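Local coordinates for TOG array regulator of axonemal microtubules protein 1 (Mus musculus, PDB 5DN7) that binds microtubules and promotes their polymerization through HEAT-repeat TOG domains, of which this chain is the second, and takes part in building the primary cilium, at residues 90-93 against 94-98; 52-56 against 57-61. All blocks are in the same frame, centred on the assembly; numbering follows the deposited sequence.

Contact 1: residues 90-93 against 94-98; sequences LHLL and VIRLG
Leu-93 and Leu-97, one turn apart on the last two turns of helix 80-97, pack against each other on the buried side, CG of Leu-93 lying 4.0 Å from CD1 of Leu-97. Branched leucines suit this side: Leu-93 also reaches Phe-67 and Ile-68 of helix 61-74 and Leu-51 of helix 40-52, while Leu-97 rests on Phe-104. Four i to i+4 backbone bonds join the segments; the last, Leu-97 N to Leu-93 O, is 2.8 Å long but the most bent, its N-H...O angle being 147°.

The rest of the contact is partly exposed. Beside helix 121-138, CG1 of Ile-95 lies over one face of the His-91 ring, a CH-pi contact 4.2 Å from the centroid. Having CG1 beside its own backbone N (chi1 -65°) swings that branch back toward the preceding turn. On another flank, next to helix 40-52, Leu-92 CD1 lies alongside the start of the Arg-96 chain, 4.1 Å from its CG; beyond, that chain bends away toward Phe-54 O.

Apolar carbon is therefore buried inside, with partly exposed polar groups, an imidazole and a guanidinium, beside it; Gly-98, with positive phi, ends the helix.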
loop_
_atom_site.group_PDB
_atom_site.type_symbol
_atom_site.label_atom_id
_atom_site.label_comp_id
_atom_site.label_asym_id
_atom_site.label_seq_id
_atom_site.Cartn_x
_atom_site.Cartn_y
_atom_site.Cartn_z
ATOM N N LEU A 90 -8.776 -9.860 -6.006
ATOM C CA LEU A 90 -8.720 -8.415 -6.136
ATOM C C LEU A 90 -7.549 -7.984 -7.014
ATOM O O LEU A 90 -7.691 -7.104 -7.852
ATOM C CB LEU A 90 -8.623 -7.773 -4.750
ATOM C CG LEU A 90 -8.611 -6.246 -4.696
ATOM C CD1 LEU A 90 -9.848 -5.713 -5.378
ATOM C CD2 LEU A 90 -8.506 -5.739 -3.250
ATOM N N HIS A 91 -6.395 -8.609 -6.822
ATOM C CA HIS A 91 -5.234 -8.343 -7.659
ATOM C C HIS A 91 -5.548 -8.641 -9.115
ATOM O O HIS A 91 -5.237 -7.836 -10.008
ATOM C CB HIS A 91 -4.023 -9.176 -7.231
ATOM C CG HIS A 91 -2.815 -8.951 -8.089
ATOM N ND1 HIS A 91 -1.929 -9.953 -8.421
ATOM C CD2 HIS A 91 -2.349 -7.827 -8.688
ATOM C CE1 HIS A 91 -0.975 -9.458 -9.189
ATOM N NE2 HIS A 91 -1.212 -8.169 -9.367
ATOM N N LEU A 92 -6.140 -9.814 -9.349
ATOM C CA LEU A 92 -6.460 -10.210 -10.714
ATOM C C LEU A 92 -7.459 -9.222 -11.328
ATOM O O LEU A 92 -7.310 -8.800 -12.474
ATOM C CB LEU A 92 -7.012 -11.634 -10.748
ATOM C CG LEU A 92 -7.448 -12.145 -12.119
ATOM C CD1 LEU A 92 -6.327 -11.977 -13.129
ATOM C CD2 LEU A 92 -7.822 -13.619 -12.005
ATOM N N LEU A 93 -8.458 -8.833 -10.548
ATOM C CA LEU A 93 -9.457 -7.873 -11.006
ATOM C C LEU A 93 -8.779 -6.577 -11.427
ATOM O O LEU A 93 -9.034 -6.065 -12.510
ATOM C CB LEU A 93 -10.501 -7.599 -9.919
ATOM C CG LEU A 93 -11.488 -6.450 -10.200
ATOM C CD1 LEU A 93 -12.391 -6.734 -11.409
ATOM C CD2 LEU A 93 -12.320 -6.108 -8.971
ATOM N N VAL A 94 -7.910 -6.069 -10.560
ATOM C CA VAL A 94 -7.138 -4.871 -10.854
ATOM C C VAL A 94 -6.398 -5.047 -12.172
ATOM O O VAL A 94 -6.392 -4.150 -13.014
ATOM C CB VAL A 94 -6.122 -4.564 -9.739
ATOM C CG1 VAL A 94 -5.082 -3.568 -10.229
ATOM C CG2 VAL A 94 -6.835 -4.036 -8.503
ATOM N N ILE A 95 -5.761 -6.182 -12.348
ATOM C CA ILE A 95 -5.105 -6.491 -13.590
ATOM C C ILE A 95 -6.043 -6.385 -14.795
ATOM O O ILE A 95 -5.735 -5.721 -15.738
ATOM C CB ILE A 95 -4.460 -7.881 -13.594
ATOM C CG1 ILE A 95 -3.335 -7.996 -12.587
ATOM C CG2 ILE A 95 -3.938 -8.200 -14.967
ATOM C CD1 ILE A 95 -2.519 -6.759 -12.457
ATOM N N ARG A 96 -7.173 -7.061 -14.743
ATOM C CA ARG A 96 -8.113 -7.074 -15.834
ATOM C C ARG A 96 -8.666 -5.677 -16.121
ATOM O O ARG A 96 -8.929 -5.326 -17.243
ATOM C CB ARG A 96 -9.252 -8.043 -15.561
ATOM C CG ARG A 96 -8.865 -9.470 -15.248
ATOM C CD ARG A 96 -8.192 -10.182 -16.391
ATOM N NE ARG A 96 -9.098 -10.464 -17.476
ATOM C CZ ARG A 96 -8.724 -10.826 -18.691
ATOM N NH1 ARG A 96 -7.455 -10.980 -18.988
ATOM N NH2 ARG A 96 -9.627 -11.049 -19.608
ATOM N N LEU A 97 -8.812 -4.887 -15.085
ATOM C CA LEU A 97 -9.367 -3.566 -15.204
ATOM C C LEU A 97 -8.557 -2.606 -16.030
ATOM O O LEU A 97 -9.102 -1.889 -16.808
ATOM C CB LEU A 97 -9.629 -2.958 -13.842
ATOM C CG LEU A 97 -10.859 -3.428 -13.087
ATOM C CD1 LEU A 97 -10.952 -2.791 -11.728
ATOM C CD2 LEU A 97 -12.093 -3.156 -13.881
ATOM N N GLY A 98 -7.259 -2.580 -15.849
ATOM C CA GLY A 98 -6.448 -1.610 -16.534
ATOM C C GLY A 98 -6.748 -0.196 -16.115
ATOM O O GLY A 98 -6.638 0.100 -14.935
#

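Contact 2: residues 52-56 against 57-61; sequences GKFNP and SSTPH
Asn-55 O and Ser-58 N close the first of two successive beta turns in the loop that carries the chain from helix 40-52 to helix 61-74. Pro-56 and Ser-57 are its corners. Proline fits the first corner because its ring fixes phi near the required value and the turn asks for no N-H there. Ser-57, an exposed residue, follows the proline and touches Gln-100; a small polar residue is well suited to such a corner.

Ser-58 makes the closure. Its N donates to Asn-55 O over 2.8 Å, with an N-H...O angle of 158°, although the donor stands above the carbonyl plane, 38° out of it. Ser-58 CB also lies close to the bonded carbonyl, 3.2 Å from Asn-55 O.

Thr-59 adds a second, weak bond, from its N to Pro-56 O at 3.1 Å, so a second turn, Pro-56 to Thr-59, follows the first, shifted by one residue and sharing three with it. Its side chain comes back toward Phe-54: with OG1 beside its own backbone N (chi1 -50°), the hydroxyl meets the ring obliquely, 3.1 Å from CE1, while CB packs 3.4 Å from Pro-56 O. Phe-54 presents a ring face to Pro-56 N, which sits 3.7 Å above the plane and offset toward the rim.

Pro-60 then takes the N-cap position, and His-61 begins helix 61-74, its ring meeting that of Phe-104. Around this linker, Phe-54 touches Ile-22, Pro-56 and Thr-59 lean on Leu-64 of helix 61-74, and Pro-56 also borders the end of helix 80-97.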
loop_
_atom_site.group_PDB
_atom_site.type_symbol
_atom_site.label_atom_id
_atom_site.label_comp_id
_atom_site.label_asym_id
_atom_site.label_seq_id
_atom_site.Cartn_x
_atom_site.Cartn_y
_atom_site.Cartn_z
ATOM N N GLY A 52 -10.211 -15.197 -14.379
ATOM C CA GLY A 52 -9.231 -15.417 -15.436
ATOM C C GLY A 52 -9.642 -14.941 -16.829
ATOM O O GLY A 52 -8.926 -14.167 -17.473
ATOM N N LYS A 53 -10.799 -15.394 -17.299
ATOM C CA LYS A 53 -11.308 -14.962 -18.599
ATOM C C LYS A 53 -12.578 -14.113 -18.439
ATOM O O LYS A 53 -13.695 -14.588 -18.666
ATOM C CB LYS A 53 -11.571 -16.168 -19.493
ATOM N N PHE A 54 -12.391 -12.854 -18.047
ATOM C CA PHE A 54 -13.498 -11.947 -17.769
ATOM C C PHE A 54 -13.128 -10.530 -18.205
ATOM O O PHE A 54 -11.989 -10.096 -18.010
ATOM C CB PHE A 54 -13.858 -11.996 -16.278
ATOM C CG PHE A 54 -14.602 -10.783 -15.784
ATOM C CD1 PHE A 54 -15.947 -10.622 -16.059
ATOM C CD2 PHE A 54 -13.952 -9.812 -15.031
ATOM C CE1 PHE A 54 -16.623 -9.511 -15.609
ATOM C CE2 PHE A 54 -14.622 -8.701 -14.577
ATOM C CZ PHE A 54 -15.959 -8.549 -14.860
ATOM N N ASN A 55 -14.071 -9.814 -18.811
ATOM C CA ASN A 55 -13.775 -8.484 -19.354
ATOM C C ASN A 55 -14.626 -7.390 -18.747
ATOM O O ASN A 55 -15.712 -7.099 -19.252
ATOM C CB ASN A 55 -13.956 -8.472 -20.872
ATOM C CG ASN A 55 -12.944 -9.343 -21.581
ATOM O OD1 ASN A 55 -11.765 -9.355 -21.226
ATOM N ND2 ASN A 55 -13.400 -10.085 -22.588
ATOM N N PRO A 56 -14.126 -6.760 -17.671
ATOM C CA PRO A 56 -14.876 -5.740 -16.931
ATOM C C PRO A 56 -15.234 -4.508 -17.779
ATOM O O PRO A 56 -16.077 -3.711 -17.354
ATOM C CB PRO A 56 -13.923 -5.361 -15.795
ATOM C CG PRO A 56 -12.569 -5.730 -16.290
ATOM C CD PRO A 56 -12.778 -6.961 -17.115
ATOM N N SER A 57 -14.617 -4.362 -18.950
ATOM C CA SER A 57 -14.984 -3.293 -19.873
ATOM C C SER A 57 -16.324 -3.598 -20.550
ATOM O O SER A 57 -16.905 -2.731 -21.210
ATOM C CB SER A 57 -13.886 -3.073 -20.924
ATOM O OG SER A 57 -14.055 -3.941 -22.031
ATOM N N SER A 58 -16.804 -4.829 -20.381
ATOM C CA SER A 58 -18.121 -5.256 -20.837
ATOM C C SER A 58 -19.109 -5.274 -19.713
ATOM O O SER A 58 -20.259 -5.559 -19.909
ATOM C CB SER A 58 -18.072 -6.671 -21.384
ATOM O OG SER A 58 -17.283 -6.718 -22.522
ATOM N N THR A 59 -18.619 -4.996 -18.529
ATOM C CA THR A 59 -19.413 -5.037 -17.312
ATOM C C THR A 59 -19.839 -3.639 -16.916
ATOM O O THR A 59 -19.013 -2.734 -16.834
ATOM C CB THR A 59 -18.623 -5.664 -16.152
ATOM O OG1 THR A 59 -18.049 -6.903 -16.580
ATOM C CG2 THR A 59 -19.522 -5.907 -14.953
ATOM N N PRO A 60 -21.135 -3.455 -16.677
ATOM C CA PRO A 60 -21.626 -2.174 -16.167
ATOM C C PRO A 60 -20.989 -1.779 -14.831
ATOM O O PRO A 60 -20.752 -2.620 -13.963
ATOM C CB PRO A 60 -23.137 -2.406 -16.003
ATOM C CG PRO A 60 -23.347 -3.880 -16.149
ATOM C CD PRO A 60 -22.227 -4.387 -16.999
ATOM N N HIS A 61 -20.738 -0.480 -14.696
ATOM C CA HIS A 61 -20.144 0.113 -13.508
ATOM C C HIS A 61 -20.775 -0.353 -12.194
ATOM O O HIS A 61 -20.062 -0.711 -11.248
ATOM C CB HIS A 61 -20.235 1.634 -13.609
ATOM C CG HIS A 61 -19.735 2.347 -12.393
ATOM N ND1 HIS A 61 -18.406 2.655 -12.204
ATOM C CD2 HIS A 61 -20.387 2.800 -11.296
ATOM C CE1 HIS A 61 -18.260 3.269 -11.043
ATOM N NE2 HIS A 61 -19.447 3.373 -10.473
#

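How the contacts relate
The two contacts lie in series along the chain, contact 2 first, with centres 10 Å apart on the same side of the chain's centre. They meet directly: Arg-96 NE of contact 1 is 3.0 Å from Phe-54 O of contact 2, a probable hydrogen bond, and Leu-97 CD2 packs 3.4 Å from Pro-56 CB. A polar tie and an apolar one thus link the end of helix 80-97 to the loop after helix 40-52, probably joining the predicted HEAT 4 (residues 52-56) to HEAT 5 (helix 80-97) in the TOG solenoid. Contact 1 is partly buried, whereas contact 2 is a surface turn whose centre is about 25 Å from that of the chain, against about 15 Å for contact 1.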